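Local atomic coordinates of ferritin heavy chain (Trichoplusia ni, PDB entry 1Z6O), a protein that oxidises ferrous iron and helps store it in soluble form, as the heavy chain of a secreted insect cage of twelve heavy and twelve light chains. Residues M[104-109]-M[165-170]; M[51-56]-M[177-182]. One frame throughout, in Å; residues are numbered along the deposited sequence.

In the fold
From the N terminus the chain runs through helix 19-47 into a connection that ends at segment 51-56, where helix 54-80 starts. Contact 2 opens here. Contact 1 opens later, at segment 104-109, the start of helix 105-132, and closes at 165-170, late in helix 139-168. Contact 2 closes last, on the short helix 175-186, so contact 1 is nested inside its loop. Contact 1 ties two long helices of the ferritin bundle together; contact 2 ties the short C-terminal helix to the start of helix 54-80. The two touch: G105 N probably donates to E179 OE2, and L167 CD2 packs on F56 CZ.

Contact 1 of 2, residues M[104-109]-M[165-170]; sequences GGVEAL and STLKKL
V106 overlaps L167 with CG2 and K168 with both methyls. V106 CG2 sits 3.6 Å from L167 CG and also faces the backbone of the opposite helix, 3.8 Å from K168 N. CG1 lies anti to the backbone N (chi1 171°). That turns it to the aliphatic part of K168, where V106 CG1 comes to 4.0 Å from K168 CD. The lysine chain is extended beyond CG and crosses the valine at about a right angle.

L167 reaches back the other way. Its CG is anti to its own backbone N (chi1 -176°), and CD2 lies over the first turn of helix 105-132. L167 CD2 is 4.0 Å from G105 C and 3.8 Å from V106 N. L109, one turn on from G105, adds a looser contact at 4.2 Å between its CD1 and L167 CD2.

These helices are the last two long ones of the ferritin four-helix bundle, and the contact lies near the start of 105-132 and the last part of 139-168. G104 is the N-cap of helix 105-132. No hydrogen bond joins the two segments. An alanine at V106 is likely to open a gap beside L167 CG and leave the middle of the K168 chain with less to lie against.

The K168 ammonium group looks elsewhere for its partners: a salt bridge to E110, and a hydrogen bond to the backbone O of Q9 of a second heavy-chain subunit. F56 of helix 54-80 touches both L109 and L167, and F182 of helix 175-186 also packs on L167.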
# COMPACT_ATOMS: atom_id res chain seq x y z
N GLY M 104 -0.60 13.28 -55.55
CA GLY M 104 0.21 13.16 -54.35
C GLY M 104 -0.55 13.70 -53.16
O GLY M 104 -1.74 14.04 -53.28
N GLY M 105 0.11 13.78 -52.01
CA GLY M 105 -0.52 14.28 -50.81
C GLY M 105 -1.04 15.70 -50.94
O GLY M 105 -2.12 16.01 -50.44
N VAL M 106 -0.30 16.58 -51.61
CA VAL M 106 -0.78 17.96 -51.77
C VAL M 106 -2.12 18.01 -52.52
O VAL M 106 -3.04 18.69 -52.08
CB VAL M 106 0.25 18.85 -52.52
CG1 VAL M 106 -0.39 20.22 -52.85
CG2 VAL M 106 1.48 19.08 -51.64
N GLU M 107 -2.23 17.30 -53.63
CA GLU M 107 -3.50 17.31 -54.38
C GLU M 107 -4.65 16.81 -53.52
O GLU M 107 -5.76 17.34 -53.59
CB GLU M 107 -3.43 16.44 -55.64
CG GLU M 107 -2.73 17.06 -56.83
CD GLU M 107 -3.22 16.50 -58.18
OE1 GLU M 107 -3.87 15.40 -58.23
OE2 GLU M 107 -2.95 17.16 -59.22
N ALA M 108 -4.40 15.77 -52.72
CA ALA M 108 -5.47 15.24 -51.87
C ALA M 108 -5.84 16.23 -50.78
O ALA M 108 -7.02 16.41 -50.47
CB ALA M 108 -5.04 13.89 -51.26
N LEU M 109 -4.85 16.87 -50.16
CA LEU M 109 -5.14 17.86 -49.11
C LEU M 109 -5.92 19.04 -49.69
O LEU M 109 -6.85 19.56 -49.05
CB LEU M 109 -3.85 18.36 -48.45
CG LEU M 109 -3.12 17.34 -47.56
CD1 LEU M 109 -1.72 17.87 -47.21
CD2 LEU M 109 -3.95 17.10 -46.28
N SER M 165 -0.18 23.98 -47.14
CA SER M 165 0.89 24.97 -47.31
C SER M 165 2.25 24.39 -46.95
O SER M 165 3.22 24.55 -47.68
CB SER M 165 0.68 26.22 -46.42
OG SER M 165 -0.45 26.95 -46.83
N THR M 166 2.31 23.73 -45.80
CA THR M 166 3.57 23.15 -45.33
C THR M 166 4.13 22.13 -46.31
O THR M 166 5.31 22.17 -46.66
CB THR M 166 3.37 22.48 -43.96
OG1 THR M 166 3.06 23.49 -42.99
CG2 THR M 166 4.63 21.72 -43.51
N LEU M 167 3.29 21.21 -46.77
CA LEU M 167 3.77 20.19 -47.70
C LEU M 167 4.07 20.75 -49.09
O LEU M 167 5.06 20.38 -49.71
CB LEU M 167 2.75 19.05 -47.81
CG LEU M 167 3.17 17.85 -48.67
CD1 LEU M 167 4.47 17.22 -48.14
CD2 LEU M 167 2.03 16.82 -48.68
N LYS M 168 3.24 21.67 -49.56
CA LYS M 168 3.45 22.21 -50.90
C LYS M 168 4.78 22.94 -51.04
O LYS M 168 5.39 22.90 -52.10
CB LYS M 168 2.29 23.14 -51.30
CG LYS M 168 2.19 23.37 -52.82
CD LYS M 168 0.84 23.99 -53.20
CE LYS M 168 0.62 23.96 -54.72
NZ LYS M 168 -0.77 24.44 -55.04
N LYS M 169 5.26 23.57 -49.97
CA LYS M 169 6.55 24.25 -50.03
C LYS M 169 7.69 23.29 -50.31
O LYS M 169 8.74 23.69 -50.80
CB LYS M 169 6.86 24.95 -48.70
CG LYS M 169 5.99 26.14 -48.43
CD LYS M 169 6.23 26.63 -47.01
CE LYS M 169 5.10 27.54 -46.58
NZ LYS M 169 5.13 27.74 -45.11
N LEU M 170 7.49 22.02 -49.98
CA LEU M 170 8.53 21.00 -50.19
C LEU M 170 8.53 20.39 -51.58
O LEU M 170 9.47 19.69 -51.96
CB LEU M 170 8.35 19.86 -49.17
CG LEU M 170 8.27 20.31 -47.70
CD1 LEU M 170 8.11 19.08 -46.78
CD2 LEU M 170 9.55 21.08 -47.35

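Contact 2 of 2, residues M[51-56]-M[177-182]; sequences VNRPGF and LGEFIF
R53 and E179 form a buried salt bridge. R53 NE donates to E179 OE1 at 2.7 Å, nearly straight at 169°, with the oxygen in the guanidinium plane. OE1 receives it on its anti lone pair, and the carboxylate stands almost upright to the guanidinium, at 85°. The arginine bends at chi2, which brings NE to the acid. A water accepts from R53 NH2 at 2.8 Å and gives a weak bond back to E179 OE1. NH1 is satisfied by a salt bridge to D184 of a ferritin light chain. The other acid oxygen, OE2, takes the backbone N-H of G105. All three guanidinium nitrogens and both carboxylate oxygens therefore have partners.

E179 C and F180 CA lie over one guanidinium face, near its rim. R53 NH1 lies at the edge of the F180 ring, 3.9 Å from F180 CD1. Beside the salt bridge, F56 CZ packs 3.6 Å from F182 CD2; the ring planes are 26° apart and so offset that little of one covers the other. D183 OD1 accepts from F56 N at the start of helix 54-80. The contact packs the short helix 175-186 against that start, with K163 and T166 of helix 139-168 against F182, and F46 of helix 19-47 against F56.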
# COMPACT_ATOMS: atom_id res chain seq x y z
N VAL M 51 1.76 3.52 -53.68
CA VAL M 51 1.66 4.91 -53.19
C VAL M 51 2.30 4.89 -51.80
O VAL M 51 3.19 5.69 -51.49
CB VAL M 51 0.19 5.38 -53.11
CG1 VAL M 51 0.11 6.76 -52.43
CG2 VAL M 51 -0.39 5.46 -54.53
N ASN M 52 1.82 3.97 -50.97
CA ASN M 52 2.38 3.73 -49.65
C ASN M 52 2.57 4.93 -48.73
O ASN M 52 3.68 5.21 -48.28
CB ASN M 52 3.72 2.98 -49.82
CG ASN M 52 4.16 2.26 -48.56
OD1 ASN M 52 3.36 1.56 -47.93
ND2 ASN M 52 5.43 2.41 -48.19
N ARG M 53 1.48 5.63 -48.43
CA ARG M 53 1.53 6.77 -47.51
C ARG M 53 0.51 6.44 -46.42
O ARG M 53 -0.62 6.95 -46.42
CB ARG M 53 1.14 8.06 -48.26
CG ARG M 53 2.14 8.45 -49.36
CD ARG M 53 3.50 8.80 -48.75
NE ARG M 53 4.46 9.29 -49.76
CZ ARG M 53 5.67 8.77 -49.95
NH1 ARG M 53 6.08 7.75 -49.21
NH2 ARG M 53 6.48 9.29 -50.86
N PRO M 54 0.89 5.57 -45.47
CA PRO M 54 -0.01 5.17 -44.38
C PRO M 54 -0.51 6.31 -43.50
O PRO M 54 -1.61 6.22 -42.93
CB PRO M 54 0.81 4.13 -43.60
CG PRO M 54 2.25 4.59 -43.84
CD PRO M 54 2.22 4.95 -45.32
N GLY M 55 0.28 7.37 -43.38
CA GLY M 55 -0.14 8.52 -42.58
C GLY M 55 -1.32 9.19 -43.26
O GLY M 55 -2.33 9.50 -42.61
N PHE M 56 -1.21 9.42 -44.56
CA PHE M 56 -2.32 10.03 -45.31
C PHE M 56 -3.52 9.08 -45.34
O PHE M 56 -4.66 9.52 -45.23
CB PHE M 56 -1.91 10.35 -46.75
CG PHE M 56 -1.16 11.64 -46.89
CD1 PHE M 56 0.23 11.66 -46.91
CD2 PHE M 56 -1.84 12.85 -46.97
CE1 PHE M 56 0.94 12.87 -47.02
CE2 PHE M 56 -1.15 14.06 -47.08
CZ PHE M 56 0.24 14.07 -47.11
N LEU M 177 11.16 12.85 -50.54
CA LEU M 177 11.57 12.85 -49.14
C LEU M 177 10.66 13.74 -48.30
O LEU M 177 10.34 13.41 -47.16
CB LEU M 177 13.03 13.30 -49.01
CG LEU M 177 13.61 13.28 -47.59
CD1 LEU M 177 13.41 11.90 -46.94
CD2 LEU M 177 15.09 13.63 -47.67
N GLY M 178 10.24 14.86 -48.87
CA GLY M 178 9.36 15.76 -48.14
C GLY M 178 8.04 15.07 -47.80
O GLY M 178 7.58 15.13 -46.65
N GLU M 179 7.43 14.41 -48.78
CA GLU M 179 6.16 13.73 -48.51
C GLU M 179 6.36 12.54 -47.57
O GLU M 179 5.51 12.26 -46.72
CB GLU M 179 5.51 13.27 -49.81
CG GLU M 179 4.02 12.92 -49.64
CD GLU M 179 3.37 12.49 -50.95
OE1 GLU M 179 3.39 11.27 -51.25
OE2 GLU M 179 2.85 13.36 -51.69
N PHE M 180 7.48 11.84 -47.72
CA PHE M 180 7.74 10.70 -46.85
C PHE M 180 7.79 11.13 -45.37
O PHE M 180 7.16 10.52 -44.51
CB PHE M 180 9.08 10.03 -47.22
CG PHE M 180 9.46 8.89 -46.31
CD1 PHE M 180 8.99 7.60 -46.57
CD2 PHE M 180 10.26 9.11 -45.19
CE1 PHE M 180 9.32 6.53 -45.72
CE2 PHE M 180 10.60 8.04 -44.33
CZ PHE M 180 10.13 6.76 -44.59
N ILE M 181 8.56 12.18 -45.09
CA ILE M 181 8.68 12.67 -43.72
C ILE M 181 7.35 13.21 -43.20
O ILE M 181 6.94 12.91 -42.07
CB ILE M 181 9.76 13.79 -43.64
CG1 ILE M 181 11.14 13.17 -43.89
CG2 ILE M 181 9.71 14.48 -42.26
CD1 ILE M 181 12.25 14.22 -44.07
N PHE M 182 6.67 13.99 -44.02
CA PHE M 182 5.38 14.57 -43.64
C PHE M 182 4.37 13.46 -43.31
O PHE M 182 3.62 13.54 -42.33
CB PHE M 182 4.85 15.43 -44.79
CG PHE M 182 3.63 16.24 -44.45
CD1 PHE M 182 3.75 17.54 -43.95
CD2 PHE M 182 2.35 15.71 -44.63
CE1 PHE M 182 2.61 18.31 -43.64
CE2 PHE M 182 1.20 16.47 -44.33
CZ PHE M 182 1.33 17.76 -43.83
O HOH W 1 6.01 11.10 -52.97